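Local coordinates for putative non-ribosomal peptide synthetase (Actinomadura parvosata subsp. kistnae, PDB 6M7L), which is a putative non-ribosomal peptide synthetase whose condensation domain probably joins carrier-bound amino-acid or peptidyl building blocks in making a peptide natural product, at residues L410-L415 with G429-A434. Residues are numbered along the deposited sequence; the frame is centred on the assembly and turned at random.
Sequences LWLKLL and GSLVYA
Trp-411 pairs with Val-432, and Lys-413 with Ser-430, in two hydrogen-bonded pairs of an antiparallel ladder. The four backbone bonds run from Trp-411 N to Val-432 O (2.7 Å), Val-432 N to Trp-411 O (2.9 Å), Lys-413 N to Ser-430 O (3.1 Å) and Ser-430 N to Lys-413 O (2.9 Å). Leu-410 with Tyr-433, Leu-412 with Leu-431 and Leu-414 with Gly-429 are the non-hydrogen-bonded pairs.

The two segments belong to the hairpin of strands 410-418 and 424-434, the central pair of a four-stranded mixed sheet. Condensation domains are built of two chloramphenicol-acetyltransferase-like halves, and this sheet belongs to the C-terminal one. Strand 374-380 flanks the hairpin beside 410-418, and strand 246-253 flanks it beside 424-434.

On the face of Leu-410, Leu-412 and Leu-431, Leu-410 CD2 reaches across the strands to Leu-431 CD1 (3.9 Å) and Tyr-433 CB. Its CG sits anti to the carbonyl carbon (chi1 -62°), which brings the end of the side chain closer to strand 429-434. Helix 440-459 packs on this face, and the Tyr-433 side chain leads away from strand 410-415 to touch Arg-440 and Ala-443 of that helix. At the other end of this face, Leu-414 CD2 lies 3.7 Å from Gly-429 CA.

On the opposite face, Trp-411 CB meets Val-432 CB at 4.0 Å, while the indole turns away from strand 429-434. The Lys-413 chain is extended beyond CG and lays its CE over the centre of one indole face. Lys-413 CD also touches Val-432 CG2 (4.0 Å), so its aliphatic chain lies against both residues. Gln-377 OE1 accepts a hydrogen bond from Trp-411 NE1, and Trp-318 meets the same indole with its ring inclined.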
loop_
_atom_site.group_PDB
_atom_site.type_symbol
_atom_site.label_atom_id
_atom_site.label_comp_id
_atom_site.label_asym_id
_atom_site.label_seq_id
_atom_site.Cartn_x
_atom_site.Cartn_y
_atom_site.Cartn_z
ATOM N N LEU A 410 -9.777 24.359 -13.339
ATOM C CA LEU A 410 -9.891 23.024 -13.899
ATOM C C LEU A 410 -8.707 22.187 -13.445
ATOM O O LEU A 410 -7.564 22.653 -13.456
ATOM C CB LEU A 410 -9.953 23.072 -15.429
ATOM C CG LEU A 410 -11.152 23.821 -16.008
ATOM C CD1 LEU A 410 -10.918 24.169 -17.468
ATOM C CD2 LEU A 410 -12.420 22.997 -15.839
ATOM N N TRP A 411 -8.988 20.953 -13.039
ATOM C CA TRP A 411 -7.955 20.005 -12.633
ATOM C C TRP A 411 -8.271 18.678 -13.312
ATOM O O TRP A 411 -9.163 17.945 -12.877
ATOM C CB TRP A 411 -7.894 19.860 -11.116
ATOM C CG TRP A 411 -6.579 19.333 -10.635
ATOM C CD1 TRP A 411 -5.518 18.958 -11.406
ATOM C CD2 TRP A 411 -6.178 19.128 -9.275
ATOM N NE1 TRP A 411 -4.481 18.536 -10.613
ATOM C CE2 TRP A 411 -4.861 18.624 -9.300
ATOM C CE3 TRP A 411 -6.805 19.318 -8.039
ATOM C CZ2 TRP A 411 -4.159 18.312 -8.139
ATOM C CZ3 TRP A 411 -6.106 19.005 -6.888
ATOM C CH2 TRP A 411 -4.796 18.507 -6.946
ATOM N N LEU A 412 -7.545 18.375 -14.384
ATOM C CA LEU A 412 -7.757 17.150 -15.146
ATOM C C LEU A 412 -6.883 16.047 -14.558
ATOM O O LEU A 412 -5.654 16.094 -14.666
ATOM C CB LEU A 412 -7.448 17.382 -16.621
ATOM C CG LEU A 412 -7.593 16.160 -17.527
ATOM C CD1 LEU A 412 -8.997 15.577 -17.439
ATOM C CD2 LEU A 412 -7.249 16.534 -18.957
ATOM N N LYS A 413 -7.518 15.058 -13.938
ATOM C CA LYS A 413 -6.838 13.921 -13.332
ATOM C C LYS A 413 -7.200 12.668 -14.115
ATOM O O LYS A 413 -8.372 12.277 -14.152
ATOM C CB LYS A 413 -7.238 13.770 -11.864
ATOM C CG LYS A 413 -6.996 15.005 -11.016
ATOM C CD LYS A 413 -7.852 14.971 -9.757
ATOM C CE LYS A 413 -7.328 15.931 -8.704
ATOM N NZ LYS A 413 -8.266 16.088 -7.560
ATOM N N LEU A 414 -6.206 12.037 -14.735
ATOM C CA LEU A 414 -6.445 10.905 -15.618
ATOM C C LEU A 414 -5.598 9.709 -15.207
ATOM O O LEU A 414 -4.457 9.861 -14.760
ATOM C CB LEU A 414 -6.150 11.274 -17.076
ATOM C CG LEU A 414 -7.097 12.313 -17.674
ATOM C CD1 LEU A 414 -6.592 12.797 -19.020
ATOM C CD2 LEU A 414 -8.491 11.728 -17.801
ATOM N N LEU A 415 -6.173 8.519 -15.360
ATOM C CA LEU A 415 -5.472 7.262 -15.139
ATOM C C LEU A 415 -5.024 6.693 -16.478
ATOM O O LEU A 415 -5.839 6.524 -17.393
ATOM C CB LEU A 415 -6.361 6.255 -14.410
ATOM C CG LEU A 415 -6.443 6.374 -12.888
ATOM C CD1 LEU A 415 -7.550 5.483 -12.350
ATOM C CD2 LEU A 415 -5.109 6.008 -12.258
ATOM N N GLY A 429 -10.586 9.108 -16.189
ATOM C CA GLY A 429 -10.358 10.056 -15.119
ATOM C C GLY A 429 -11.524 11.001 -14.938
ATOM O O GLY A 429 -12.657 10.700 -15.316
ATOM N N SER A 430 -11.226 12.158 -14.353
ATOM C CA SER A 430 -12.241 13.141 -14.010
ATOM C C SER A 430 -11.730 14.540 -14.309
ATOM O O SER A 430 -10.561 14.851 -14.064
ATOM C CB SER A 430 -12.633 13.044 -12.531
ATOM O OG SER A 430 -13.218 11.787 -12.235
ATOM N N LEU A 431 -12.615 15.380 -14.843
ATOM C CA LEU A 431 -12.340 16.806 -15.000
ATOM C C LEU A 431 -12.916 17.519 -13.784
ATOM O O LEU A 431 -14.125 17.741 -13.694
ATOM C CB LEU A 431 -12.937 17.343 -16.296
ATOM C CG LEU A 431 -12.813 18.858 -16.468
ATOM C CD1 LEU A 431 -11.349 19.274 -16.471
ATOM C CD2 LEU A 431 -13.513 19.328 -17.734
ATOM N N VAL A 432 -12.053 17.858 -12.834
ATOM C CA VAL A 432 -12.473 18.576 -11.636
ATOM C C VAL A 432 -12.537 20.061 -11.963
ATOM O O VAL A 432 -11.540 20.657 -12.381
ATOM C CB VAL A 432 -11.520 18.304 -10.464
ATOM C CG1 VAL A 432 -12.019 18.999 -9.207
ATOM C CG2 VAL A 432 -11.378 16.802 -10.242
ATOM N N TYR A 433 -13.711 20.659 -11.778
ATOM C CA TYR A 433 -13.957 22.038 -12.175
ATOM C C TYR A 433 -14.326 22.884 -10.964
ATOM O O TYR A 433 -14.887 22.387 -9.983
ATOM C CB TYR A 433 -15.080 22.122 -13.219
ATOM C CG TYR A 433 -16.434 21.717 -12.683
ATOM C CD1 TYR A 433 -16.826 20.384 -12.671
ATOM C CD2 TYR A 433 -17.317 22.665 -12.181
ATOM C CE1 TYR A 433 -18.061 20.008 -12.178
ATOM C CE2 TYR A 433 -18.551 22.298 -11.683
ATOM C CZ TYR A 433 -18.917 20.971 -11.683
ATOM O OH TYR A 433 -20.145 20.605 -11.189
ATOM N N ALA A 434 -14.013 24.174 -11.050
ATOM C CA ALA A 434 -14.369 25.121 -10.001
ATOM C C ALA A 434 -15.811 25.575 -10.180
ATOM O O ALA A 434 -16.207 25.995 -11.272
ATOM C CB ALA A 434 -13.427 26.323 -10.026
#